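Local coordinates for protein ornithine carbamoyltransferase (Giardia intestinalis, PDB 3GRF) that probably transfers a carbamoyl group between carbamoyl phosphate and ornithine as the ornithine carbamoyltransferase of an arginine degradation pathway, at residues T12-C17 and L178-A183; A40-K45 and T67-H72; E63-R68 and H312-V317; V238-W243 and G288-A293; I278-L283 and K300-D305. All coordinates share one frame; numbering follows the deposited sequence.

How the contacts relate
Contacts 1, 3 and 4 are buried, contacts 2 and 5 only partly so; contacts 1 and 3 join the carbamoyl-phosphate half of the chain to the ornithine half, and the other three stay within one half. Contact 1 pairs a short 3-10 segment with helix 173-185 across an arginine, whereas contact 3 crosses two helices through alanine and methionine. Contact 2 shares helix 56-69 with contact 3, but lies farther out, is made mostly of backbone, and ends at the trimer's nickel site. Contacts 4 and 5 grip neighbouring strands of the five-stranded sheet: a buried tryptophan lies against a peptide group in contact 4, and backbone bonds with a cysteine do the work in contact 5.

Contact 1: T12-C17 and L178-A183; sequences TISALC and LMRGCA
R180 lays one face of its guanidinium group beneath T12, whose CG2 stands 3.7 Å above the guanidinium plane, displaced toward the rim. The threonine CB also comes close, lying 3.6 Å from R180 NH1, and the two side chains cross at about a right angle. CG2 reaches this place because it stands anti to the threonine's carbonyl carbon, OG1 taking the position between N and C (chi1 71°). Farther back along the extended arginine chain, S14 OG meets the aliphatic R180 CD at 3.7 Å. That hydroxyl has its polar partner elsewhere: it bonds to E208, the same carboxylate that pairs with R180 NE, while D177 and the carbonyl of F132 take R180 NH1. With acids at two points of the guanidinium, its rotation is probably well fixed, and T12 and S14 pack on a group already held.

At the base of the arginine the contact turns apolar. I13 sends its CG2 branch onto the helix surface, 3.8 Å from R180 CB and 3.7 Å from the backbone N of G181. At G181 the isoleucine methyl rests against the main chain itself, while the rest of I13 turns away to P135 and M138 of helix 135-151.

The 3-10 turn before helix 18-33 is thus seated on helix 173-185, which is itself backed by helix 203-216 and by strand 164-167.

Contact 2: A40-K45 and T67-H72; sequences ARAANK and TRLGGH
G71 pushes its CA between two carbonyl oxygens of the opposite loop, 3.0 Å from A42 O and 3.3 Å from K45 O, so that the two segments meet backbone against backbone. Next to it, A43 CA points its hydrogen almost straight at G70 O, a CA-H...O contact of 3.2 Å with 168° at the hydrogen. A water joins the same G70 O to the backbone N of N44, and H72 N bonds to K45 O at 3.1 Å.

Glycines suit this place on two counts. G71 can come so near A42 O and K45 O because it has no side chain to run into them. G70, with its positive phi, is the C-prime residue of a Schellman motif that ends helix 56-69, G71 N reaching back to M66 O. The loop facing it is folded by two successive beta turns, type I from A40 to A43 and type II from A42 to K45. L69 O, near the helix end, accepts A42 N at 2.8 Å, the donor standing 43° out of the carbonyl plane rather than on a lone pair.

Side chains add a small apolar patch: A42 CB packs on L69 CB at 3.7 Å, and R41 CB rests near L69 CD1. The guanidinium of R41 leads away to a salt bridge with D319. H72 opens strand 72-77, beside L47 of strand 46-51, and its imidazole binds a nickel ion together with H72 of the two neighbouring subunits.

Contact 3: E63-R68 and H312-V317; sequences ETAMTR and HSAMAV
The R68 guanidinium and the H312 ring meet with their planes 78° apart: R68 NH2 lies at the edge of the imidazole, near its plane, 4.2 Å from H312 CE1. At the edge of the guanidinium, again close to its plane, sits the sulfur of M315, with SD 3.7 Å from R68 NE. The arginine chain turns at its third torsion (chi3 79°), which carries the flat group round beside the methionine. A bend at the third torsion of M315 brings its CE to the in-plane edge of the H312 ring, and the methionine borders both the arginine and the histidine.

Beside these groups the helices touch through small residues. A65 CB points at the other helix and packs on M315 CG at 3.6 Å and on A314 CB at 3.9 Å, which lets the axes of the two short segments approach to 8.5 Å at a crossing angle of -62°.

Helix 56-69 begins at the SxRTR phosphate-binding motif of the family, and helix 303-322 starts in the ornithine half of the chain. Packing of the C-terminal helix back on the carbamoyl-phosphate domain is a hallmark of the transcarbamoylase fold.

Contact 4: V238-W243 and G288-A293; sequences VYTDSW and GEEQTA
W243 lies flat against the loop through E289 and E290, and these three residues carry most of the contact. The peptide between the two glutamates lies over one face of the indole: E290 N stands 3.8 Å above the ring system, over its centre, while E289 O comes to 3.2 Å from W243 CH2 at the six-membered end. Over the five-membered ring sits E290 CB, a CH-pi contact 3.9 Å from the centroid and 24° off the normal. E289 CB touches the benzo side, 3.7 Å from W243 CE3.

E290 then leaves the indole and runs along the other segment. Its CB passes 3.3 Å from D241 O, and the side chain turns sharply at its second torsion (chi2 -87°), bringing OE2 near S242 CA. The other carboxylate oxygen, OE1, accepts the backbone N of T286, a bond that should help fix the bend. T240 closes the far end, its CG2 3.6 Å from Q291 CG; its hydroxyl is satisfied by C167 O and by a water that also takes W243 NE1 and serves E290 O.

Strand 237-240 here gives way to a loop, part of which, 245-252, was not modelled; in related enzymes this region is a mobile loop beside the ornithine site.

Indole, peptide and methylene surfaces therefore join the segments, with water as the polar link. E290 N, buried over the indole face, has no hydrogen-bond partner in the model, and this part of the contact rests on van der Waals and CH-pi contact.

Contact 5: I278-L283 and K300-D305; sequences IFMNCL and KSVCYD
A single beta bridge and an ST turn together make this junction, where the chain entering helix 303-322 runs beside the outermost strand of the five-stranded parallel sheet. F279 supplies both backbone bonds: its N gives to K300 O at 2.7 Å, and its O accepts V302 N at 2.9 Å, almost straight at 176°. S301, bridged to F279, reaches forward with its hydroxyl to accept C303 N at 3.3 Å, closing the ST turn just where the helix starts. The same OG lies at the edge of the F279 ring, near its plane.

C303 fills the angle between strand and helix. Its sulfur reaches toward the strand, 3.7 Å from F279 CE2 and 3.5 Å from the backbone N of N281, and stands obliquely to the phenyl ring, 63° off its normal. The backbone N of N281 bonds to E306, in the first turn of the helix. V302 CG2 works on the other side of the strand, packing on M280 CG at 3.7 Å and on I278 CD1 at 3.9 Å.

Farther along the helix, Y304 and D305 reach D92 and R99 of a neighbouring subunit. Segment 278-283 runs on into N281, C282 and L283, corresponding to the HCLP loop that helps bind ornithine in relatives, at the C-terminal ends of the parallel strands of a Rossmann-like alpha/beta domain.

Contact 1: T12-C17 and L178-A183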
# COMPACT_ATOMS: atom_id res chain seq x y z
N THR A 12 22.80 12.50 -2.73
CA THR A 12 23.36 12.57 -4.07
C THR A 12 24.24 11.36 -4.20
O THR A 12 24.48 10.66 -3.20
CB THR A 12 24.12 13.94 -4.35
OG1 THR A 12 25.35 14.02 -3.64
CG2 THR A 12 23.29 15.12 -3.95
N ILE A 13 24.73 11.09 -5.40
CA ILE A 13 25.47 9.84 -5.59
C ILE A 13 26.88 9.93 -5.02
O ILE A 13 27.48 8.90 -4.68
CB ILE A 13 25.43 9.33 -7.05
CG1 ILE A 13 25.69 7.82 -7.07
CG2 ILE A 13 26.43 10.09 -7.96
CD1 ILE A 13 24.59 7.00 -6.44
N SER A 14 27.40 11.11 -4.86
CA SER A 14 28.69 11.47 -4.28
C SER A 14 28.65 11.36 -2.73
O SER A 14 29.59 11.82 -2.06
CB SER A 14 29.10 12.87 -4.74
OG SER A 14 28.26 13.85 -4.15
N ALA A 15 27.56 10.81 -2.20
CA ALA A 15 27.47 10.40 -0.81
C ALA A 15 28.31 9.12 -0.71
O ALA A 15 28.69 8.70 0.38
CB ALA A 15 25.97 10.11 -0.41
N LEU A 16 28.58 8.50 -1.86
CA LEU A 16 29.37 7.27 -1.95
C LEU A 16 30.79 7.55 -2.44
O LEU A 16 31.02 8.42 -3.30
CB LEU A 16 28.72 6.30 -2.94
CG LEU A 16 27.29 5.81 -2.74
CD1 LEU A 16 26.84 4.96 -3.92
CD2 LEU A 16 27.20 4.97 -1.48
N CYS A 17 31.76 6.79 -1.94
CA CYS A 17 33.10 6.87 -2.48
C CYS A 17 33.02 6.01 -3.68
O CYS A 17 32.02 5.30 -3.85
CB CYS A 17 34.12 6.33 -1.48
SG CYS A 17 34.11 4.57 -1.43
N LEU A 178 24.63 12.67 -12.84
CA LEU A 178 25.40 11.91 -13.88
C LEU A 178 26.85 12.41 -13.86
O LEU A 178 27.78 11.59 -13.89
CB LEU A 178 24.79 12.11 -15.28
CG LEU A 178 24.09 10.96 -16.03
CD1 LEU A 178 24.04 9.68 -15.19
CD2 LEU A 178 22.67 11.37 -16.44
N MET A 179 27.04 13.72 -13.82
CA MET A 179 28.38 14.30 -13.74
C MET A 179 29.11 13.75 -12.52
O MET A 179 30.28 13.36 -12.63
CB MET A 179 28.29 15.82 -13.64
CG MET A 179 27.76 16.51 -14.93
SD MET A 179 27.22 18.22 -14.58
CE MET A 179 28.75 18.99 -14.10
N ARG A 180 28.44 13.73 -11.36
CA ARG A 180 29.02 13.13 -10.14
C ARG A 180 29.37 11.64 -10.31
O ARG A 180 30.41 11.20 -9.81
CB ARG A 180 28.12 13.32 -8.91
CG ARG A 180 27.90 14.79 -8.40
CD ARG A 180 26.73 14.83 -7.40
NE ARG A 180 26.17 16.21 -7.21
CZ ARG A 180 24.87 16.53 -7.27
NH1 ARG A 180 23.96 15.60 -7.54
NH2 ARG A 180 24.47 17.78 -7.08
N GLY A 181 28.48 10.85 -10.92
CA GLY A 181 28.74 9.41 -11.11
C GLY A 181 29.97 9.21 -11.98
O GLY A 181 30.85 8.42 -11.66
N CYS A 182 30.05 9.95 -13.09
CA CYS A 182 31.17 9.92 -14.00
C CYS A 182 32.45 10.30 -13.25
O CYS A 182 33.45 9.65 -13.38
CB CYS A 182 31.00 10.94 -15.13
SG CYS A 182 29.91 10.57 -16.48
N ALA A 183 32.45 11.42 -12.55
CA ALA A 183 33.64 11.85 -11.83
C ALA A 183 34.15 10.73 -10.91
O ALA A 183 35.34 10.49 -10.85
CB ALA A 183 33.32 13.03 -11.02

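Contact 2: A40-K45 and T67-H72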
# COMPACT_ATOMS: atom_id res chain seq x y z
N ALA A 40 15.85 -13.04 1.54
CA ALA A 40 15.54 -12.86 2.95
C ALA A 40 16.40 -11.75 3.56
O ALA A 40 16.46 -11.58 4.78
CB ALA A 40 15.73 -14.16 3.70
N ARG A 41 17.05 -10.97 2.69
CA ARG A 41 17.92 -9.86 3.12
C ARG A 41 17.20 -8.77 3.92
O ARG A 41 17.76 -8.26 4.90
CB ARG A 41 18.65 -9.27 1.90
CG ARG A 41 19.77 -10.16 1.28
CD ARG A 41 20.95 -10.44 2.26
NE ARG A 41 21.73 -9.22 2.48
CZ ARG A 41 22.86 -9.12 3.18
NH1 ARG A 41 23.41 -10.15 3.79
NH2 ARG A 41 23.45 -7.94 3.24
N ALA A 42 15.96 -8.44 3.55
CA ALA A 42 15.13 -7.49 4.32
C ALA A 42 13.92 -8.12 4.98
O ALA A 42 12.93 -7.45 5.22
CB ALA A 42 14.64 -6.31 3.38
N ALA A 43 13.97 -9.42 5.27
CA ALA A 43 12.85 -10.08 5.89
C ALA A 43 12.44 -9.27 7.12
O ALA A 43 13.30 -8.88 7.90
CB ALA A 43 13.25 -11.51 6.31
N ASN A 44 11.12 -9.02 7.28
CA ASN A 44 10.53 -8.28 8.41
C ASN A 44 10.92 -6.83 8.58
O ASN A 44 10.64 -6.19 9.63
CB ASN A 44 10.73 -9.01 9.73
CG ASN A 44 10.17 -10.40 9.70
OD1 ASN A 44 8.96 -10.60 9.77
ND2 ASN A 44 11.03 -11.38 9.50
N LYS A 45 11.60 -6.31 7.57
CA LYS A 45 12.13 -4.95 7.68
C LYS A 45 11.31 -4.12 6.77
O LYS A 45 10.80 -4.66 5.77
CB LYS A 45 13.62 -4.90 7.30
CG LYS A 45 14.52 -5.49 8.41
CD LYS A 45 15.93 -5.72 7.91
CE LYS A 45 16.80 -6.38 8.99
NZ LYS A 45 17.39 -5.34 9.89
N THR A 67 9.92 -6.35 -1.69
CA THR A 67 9.32 -7.71 -1.77
C THR A 67 10.37 -8.73 -2.17
O THR A 67 10.40 -9.86 -1.65
CB THR A 67 8.17 -7.72 -2.78
OG1 THR A 67 7.21 -6.73 -2.37
CG2 THR A 67 7.48 -9.10 -2.85
N ARG A 68 11.25 -8.36 -3.08
CA ARG A 68 12.27 -9.31 -3.58
C ARG A 68 13.33 -9.68 -2.56
O ARG A 68 14.01 -10.70 -2.69
CB ARG A 68 12.89 -8.81 -4.86
CG ARG A 68 11.93 -9.00 -6.04
CD ARG A 68 12.43 -8.32 -7.28
NE ARG A 68 13.48 -9.08 -7.98
CZ ARG A 68 13.28 -9.87 -9.04
NH1 ARG A 68 12.06 -10.05 -9.52
NH2 ARG A 68 14.31 -10.50 -9.61
N LEU A 69 13.49 -8.78 -1.58
CA LEU A 69 14.44 -8.86 -0.49
C LEU A 69 13.72 -9.43 0.70
O LEU A 69 14.36 -9.82 1.65
CB LEU A 69 14.94 -7.45 -0.16
CG LEU A 69 16.28 -6.86 -0.59
CD1 LEU A 69 17.10 -7.69 -1.54
CD2 LEU A 69 16.06 -5.46 -1.15
N GLY A 70 12.38 -9.45 0.65
CA GLY A 70 11.53 -10.16 1.61
C GLY A 70 10.93 -9.29 2.69
O GLY A 70 10.47 -9.78 3.72
N GLY A 71 10.94 -7.98 2.44
CA GLY A 71 10.52 -7.00 3.41
C GLY A 71 9.34 -6.29 2.77
O GLY A 71 8.64 -6.90 1.94
N HIS A 72 9.13 -5.03 3.13
CA HIS A 72 7.90 -4.31 2.71
C HIS A 72 8.17 -2.83 2.63
O HIS A 72 8.91 -2.31 3.45
CB HIS A 72 6.77 -4.52 3.71
CG HIS A 72 5.46 -3.97 3.24
ND1 HIS A 72 4.84 -2.91 3.85
CD2 HIS A 72 4.69 -4.30 2.18
CE1 HIS A 72 3.73 -2.61 3.19
NE2 HIS A 72 3.61 -3.44 2.18
O HOH W 1 8.50 -9.00 5.87

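Contact 3: E63-R68 and H312-V317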
# COMPACT_ATOMS: atom_id res chain seq x y z
N GLU A 63 8.92 -0.60 -4.21
CA GLU A 63 7.98 -1.48 -3.57
C GLU A 63 8.33 -2.95 -3.95
O GLU A 63 8.34 -3.85 -3.11
CB GLU A 63 6.53 -1.09 -3.98
CG GLU A 63 5.57 -0.94 -2.77
CD GLU A 63 4.23 -0.28 -3.06
OE1 GLU A 63 4.19 0.83 -3.68
OE2 GLU A 63 3.21 -0.85 -2.63
N THR A 64 8.65 -3.17 -5.23
CA THR A 64 9.07 -4.47 -5.74
C THR A 64 10.41 -4.90 -5.16
O THR A 64 10.61 -6.10 -4.84
CB THR A 64 9.11 -4.46 -7.29
OG1 THR A 64 7.85 -4.05 -7.76
CG2 THR A 64 9.36 -5.90 -7.87
N ALA A 65 11.34 -3.93 -5.02
CA ALA A 65 12.69 -4.23 -4.50
C ALA A 65 12.54 -4.83 -3.13
O ALA A 65 13.16 -5.86 -2.85
CB ALA A 65 13.59 -2.99 -4.47
N MET A 66 11.67 -4.25 -2.30
CA MET A 66 11.54 -4.74 -0.92
C MET A 66 10.94 -6.09 -0.87
O MET A 66 11.39 -6.92 -0.10
CB MET A 66 10.76 -3.77 -0.02
CG MET A 66 11.44 -2.42 0.24
SD MET A 66 12.98 -2.51 1.20
CE MET A 66 12.32 -3.15 2.71
N THR A 67 9.92 -6.35 -1.69
CA THR A 67 9.32 -7.71 -1.77
C THR A 67 10.37 -8.73 -2.17
O THR A 67 10.40 -9.86 -1.65
CB THR A 67 8.17 -7.72 -2.78
OG1 THR A 67 7.21 -6.73 -2.37
CG2 THR A 67 7.48 -9.10 -2.85
N ARG A 68 11.25 -8.36 -3.08
CA ARG A 68 12.27 -9.31 -3.58
C ARG A 68 13.33 -9.68 -2.56
O ARG A 68 14.01 -10.70 -2.69
CB ARG A 68 12.89 -8.81 -4.86
CG ARG A 68 11.93 -9.00 -6.04
CD ARG A 68 12.43 -8.32 -7.28
NE ARG A 68 13.48 -9.08 -7.98
CZ ARG A 68 13.28 -9.87 -9.04
NH1 ARG A 68 12.06 -10.05 -9.52
NH2 ARG A 68 14.31 -10.50 -9.61
N HIS A 312 16.63 -3.59 -9.78
CA HIS A 312 17.81 -4.23 -9.22
C HIS A 312 18.77 -3.23 -8.56
O HIS A 312 19.40 -3.52 -7.56
CB HIS A 312 18.51 -4.98 -10.35
CG HIS A 312 17.57 -5.78 -11.20
ND1 HIS A 312 16.85 -6.85 -10.71
CD2 HIS A 312 17.19 -5.63 -12.49
CE1 HIS A 312 16.10 -7.34 -11.67
NE2 HIS A 312 16.29 -6.62 -12.77
N SER A 313 18.92 -2.05 -9.13
CA SER A 313 19.74 -1.01 -8.46
C SER A 313 19.10 -0.49 -7.16
O SER A 313 19.79 -0.00 -6.26
CB SER A 313 19.98 0.11 -9.45
OG SER A 313 18.72 0.55 -9.93
N ALA A 314 17.79 -0.62 -7.06
CA ALA A 314 17.10 -0.22 -5.83
C ALA A 314 17.36 -1.25 -4.78
O ALA A 314 17.58 -0.88 -3.63
CB ALA A 314 15.58 -0.05 -6.07
N MET A 315 17.32 -2.55 -5.15
CA MET A 315 17.50 -3.61 -4.16
C MET A 315 18.90 -3.49 -3.56
O MET A 315 19.10 -3.81 -2.39
CB MET A 315 17.37 -5.01 -4.80
CG MET A 315 16.06 -5.34 -5.52
SD MET A 315 16.06 -6.91 -6.42
CE MET A 315 17.66 -6.94 -7.20
N ALA A 316 19.86 -3.10 -4.39
CA ALA A 316 21.26 -2.98 -3.98
C ALA A 316 21.40 -1.83 -3.04
O ALA A 316 22.02 -1.92 -1.99
CB ALA A 316 22.18 -2.79 -5.19
N VAL A 317 20.86 -0.67 -3.40
CA VAL A 317 20.96 0.46 -2.51
C VAL A 317 20.30 0.28 -1.14
O VAL A 317 20.90 0.61 -0.11
CB VAL A 317 20.35 1.70 -3.19
CG1 VAL A 317 20.31 2.81 -2.22
CG2 VAL A 317 21.17 2.04 -4.45

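Contact 4: V238-W243 and G288-A293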
# COMPACT_ATOMS: atom_id res chain seq x y z
N VAL A 238 25.09 8.22 -25.20
CA VAL A 238 24.42 9.50 -25.32
C VAL A 238 23.13 9.50 -24.50
O VAL A 238 22.21 8.71 -24.73
CB VAL A 238 24.07 9.82 -26.77
CG1 VAL A 238 23.35 11.21 -26.85
CG2 VAL A 238 25.34 9.81 -27.64
N TYR A 239 23.04 10.43 -23.56
CA TYR A 239 22.00 10.33 -22.58
C TYR A 239 21.29 11.66 -22.68
O TYR A 239 21.94 12.69 -22.83
CB TYR A 239 22.66 10.11 -21.21
CG TYR A 239 21.77 9.76 -20.03
CD1 TYR A 239 20.75 10.61 -19.60
CD2 TYR A 239 22.02 8.64 -19.31
CE1 TYR A 239 19.98 10.32 -18.49
CE2 TYR A 239 21.30 8.35 -18.20
CZ TYR A 239 20.25 9.17 -17.81
OH TYR A 239 19.54 8.85 -16.70
N THR A 240 19.97 11.62 -22.65
CA THR A 240 19.18 12.85 -22.58
C THR A 240 17.97 12.67 -21.70
O THR A 240 17.68 11.55 -21.25
CB THR A 240 18.80 13.36 -23.99
OG1 THR A 240 18.26 14.68 -23.87
CG2 THR A 240 17.83 12.42 -24.67
N ASP A 241 17.30 13.76 -21.35
CA ASP A 241 16.06 13.58 -20.60
C ASP A 241 15.13 14.76 -20.79
O ASP A 241 15.47 15.69 -21.50
CB ASP A 241 16.34 13.18 -19.11
CG ASP A 241 16.52 14.37 -18.15
OD1 ASP A 241 16.09 14.25 -17.00
OD2 ASP A 241 17.10 15.39 -18.52
N SER A 242 13.96 14.67 -20.17
CA SER A 242 12.83 15.50 -20.44
C SER A 242 13.20 16.97 -20.43
O SER A 242 13.83 17.45 -19.49
CB SER A 242 11.74 15.19 -19.41
OG SER A 242 10.80 16.24 -19.35
N TRP A 243 12.81 17.67 -21.49
CA TRP A 243 12.86 19.13 -21.57
C TRP A 243 11.81 19.85 -20.71
O TRP A 243 11.96 21.05 -20.46
CB TRP A 243 12.66 19.55 -23.01
CG TRP A 243 13.82 19.28 -23.92
CD1 TRP A 243 15.05 18.79 -23.57
CD2 TRP A 243 13.87 19.53 -25.31
NE1 TRP A 243 15.86 18.71 -24.68
CE2 TRP A 243 15.15 19.16 -25.76
CE3 TRP A 243 12.94 20.03 -26.24
CZ2 TRP A 243 15.54 19.27 -27.11
CZ3 TRP A 243 13.32 20.14 -27.58
CH2 TRP A 243 14.61 19.76 -28.00
N GLY A 288 9.40 13.65 -29.64
CA GLY A 288 9.86 14.72 -30.54
C GLY A 288 10.46 15.92 -29.84
O GLY A 288 10.58 17.00 -30.45
N GLU A 289 10.81 15.75 -28.56
CA GLU A 289 11.48 16.81 -27.80
C GLU A 289 12.96 16.48 -27.62
O GLU A 289 13.75 16.73 -28.51
CB GLU A 289 10.74 17.10 -26.50
CG GLU A 289 9.29 17.51 -26.80
CD GLU A 289 8.58 18.22 -25.66
OE1 GLU A 289 9.09 18.12 -24.51
OE2 GLU A 289 7.53 18.87 -25.92
N GLU A 290 13.32 15.87 -26.49
CA GLU A 290 14.75 15.65 -26.18
C GLU A 290 15.40 14.66 -27.15
O GLU A 290 16.63 14.69 -27.36
CB GLU A 290 14.92 15.22 -24.73
CG GLU A 290 14.32 13.85 -24.39
CD GLU A 290 12.85 13.89 -24.00
OE1 GLU A 290 12.30 12.82 -23.68
OE2 GLU A 290 12.24 14.97 -23.97
N GLN A 291 14.58 13.81 -27.78
CA GLN A 291 15.09 12.96 -28.87
C GLN A 291 14.02 12.60 -29.90
O GLN A 291 12.84 12.77 -29.64
CB GLN A 291 15.75 11.71 -28.33
CG GLN A 291 15.23 11.31 -26.95
CD GLN A 291 14.01 10.52 -27.08
OE1 GLN A 291 12.99 10.77 -26.42
NE2 GLN A 291 14.06 9.58 -27.99
N THR A 292 14.45 12.16 -31.09
CA THR A 292 13.53 11.67 -32.11
C THR A 292 13.09 10.26 -31.80
O THR A 292 13.78 9.55 -31.08
CB THR A 292 14.13 11.73 -33.53
OG1 THR A 292 15.25 10.84 -33.65
CG2 THR A 292 14.56 13.15 -33.90
N ALA A 293 11.93 9.88 -32.35
CA ALA A 293 11.38 8.57 -32.14
C ALA A 293 12.32 7.52 -32.76
O ALA A 293 12.51 6.45 -32.19
CB ALA A 293 9.93 8.49 -32.73
O HOH W 2 18.09 17.07 -25.62
O HOH W 3 10.41 16.56 -23.18

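Contact 5: I278-L283 and K300-D305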
# COMPACT_ATOMS: atom_id res chain seq x y z
N ILE A 278 25.61 3.53 -27.13
CA ILE A 278 24.26 3.21 -26.75
C ILE A 278 23.58 4.53 -26.45
O ILE A 278 24.25 5.52 -26.20
CB ILE A 278 24.17 2.19 -25.58
CG1 ILE A 278 24.68 2.78 -24.27
CG2 ILE A 278 24.90 0.84 -25.92
CD1 ILE A 278 24.55 1.82 -23.07
N PHE A 279 22.26 4.54 -26.47
CA PHE A 279 21.45 5.73 -26.16
C PHE A 279 20.60 5.44 -24.87
O PHE A 279 20.02 4.35 -24.73
CB PHE A 279 20.54 6.08 -27.36
CG PHE A 279 19.51 7.06 -27.00
CD1 PHE A 279 19.84 8.43 -26.96
CD2 PHE A 279 18.24 6.63 -26.61
CE1 PHE A 279 18.88 9.37 -26.54
CE2 PHE A 279 17.26 7.58 -26.20
CZ PHE A 279 17.59 8.93 -26.15
N MET A 280 20.59 6.39 -23.93
CA MET A 280 19.91 6.29 -22.65
C MET A 280 19.01 7.51 -22.42
O MET A 280 19.33 8.59 -22.92
CB MET A 280 20.96 6.25 -21.55
CG MET A 280 21.82 5.02 -21.66
SD MET A 280 22.99 4.79 -20.30
CE MET A 280 21.98 4.11 -18.98
N ASN A 281 17.93 7.34 -21.66
CA ASN A 281 17.02 8.44 -21.22
C ASN A 281 16.29 7.85 -20.00
O ASN A 281 15.65 6.76 -20.07
CB ASN A 281 16.02 8.80 -22.38
CG ASN A 281 14.99 9.91 -22.03
OD1 ASN A 281 14.51 10.59 -22.93
ND2 ASN A 281 14.65 10.07 -20.77
N CYS A 282 16.41 8.53 -18.85
CA CYS A 282 15.86 7.98 -17.61
C CYS A 282 14.33 7.89 -17.62
O CYS A 282 13.74 7.20 -16.78
CB CYS A 282 16.37 8.79 -16.42
SG CYS A 282 16.08 10.59 -16.53
N LEU A 283 13.69 8.57 -18.58
CA LEU A 283 12.21 8.62 -18.73
C LEU A 283 11.53 9.56 -17.72
O LEU A 283 12.12 9.91 -16.71
CB LEU A 283 11.56 7.22 -18.70
CG LEU A 283 12.04 6.18 -19.73
CD1 LEU A 283 11.41 4.79 -19.53
CD2 LEU A 283 11.85 6.69 -21.18
N LYS A 300 20.17 1.61 -31.00
CA LYS A 300 21.13 2.02 -29.95
C LYS A 300 20.48 2.24 -28.57
O LYS A 300 21.17 2.27 -27.55
CB LYS A 300 21.93 3.27 -30.38
CG LYS A 300 22.96 2.99 -31.51
CD LYS A 300 23.76 4.24 -31.78
CE LYS A 300 24.88 4.00 -32.78
NZ LYS A 300 26.00 3.14 -32.24
N SER A 301 19.14 2.30 -28.55
CA SER A 301 18.35 2.59 -27.37
C SER A 301 18.33 1.48 -26.38
O SER A 301 17.92 0.36 -26.68
CB SER A 301 16.91 2.92 -27.71
OG SER A 301 16.22 3.21 -26.49
N VAL A 302 18.80 1.79 -25.17
CA VAL A 302 18.62 0.86 -24.05
C VAL A 302 17.57 1.31 -23.02
O VAL A 302 17.53 0.79 -21.90
CB VAL A 302 19.98 0.48 -23.38
CG1 VAL A 302 20.90 -0.18 -24.40
CG2 VAL A 302 20.69 1.71 -22.84
N CYS A 303 16.68 2.23 -23.39
CA CYS A 303 15.82 2.87 -22.39
C CYS A 303 14.96 1.96 -21.52
O CYS A 303 14.82 2.21 -20.31
CB CYS A 303 14.94 3.96 -23.02
SG CYS A 303 15.95 5.27 -23.68
N TYR A 304 14.34 0.95 -22.11
CA TYR A 304 13.40 0.14 -21.34
C TYR A 304 14.14 -0.83 -20.38
O TYR A 304 13.66 -1.10 -19.30
CB TYR A 304 12.54 -0.73 -22.25
CG TYR A 304 11.47 -0.08 -23.10
CD1 TYR A 304 11.13 -0.66 -24.31
CD2 TYR A 304 10.81 1.07 -22.71
CE1 TYR A 304 10.15 -0.14 -25.11
CE2 TYR A 304 9.82 1.63 -23.52
CZ TYR A 304 9.50 1.01 -24.72
OH TYR A 304 8.52 1.50 -25.55
N ASP A 305 15.24 -1.42 -20.84
CA ASP A 305 16.06 -2.28 -19.98
C ASP A 305 16.69 -1.46 -18.87
O ASP A 305 16.85 -1.92 -17.74
CB ASP A 305 17.18 -2.94 -20.80
CG ASP A 305 16.71 -4.19 -21.56
OD1 ASP A 305 17.51 -4.68 -22.38
OD2 ASP A 305 15.57 -4.68 -21.35
O HOH W 4 15.10 4.67 -18.89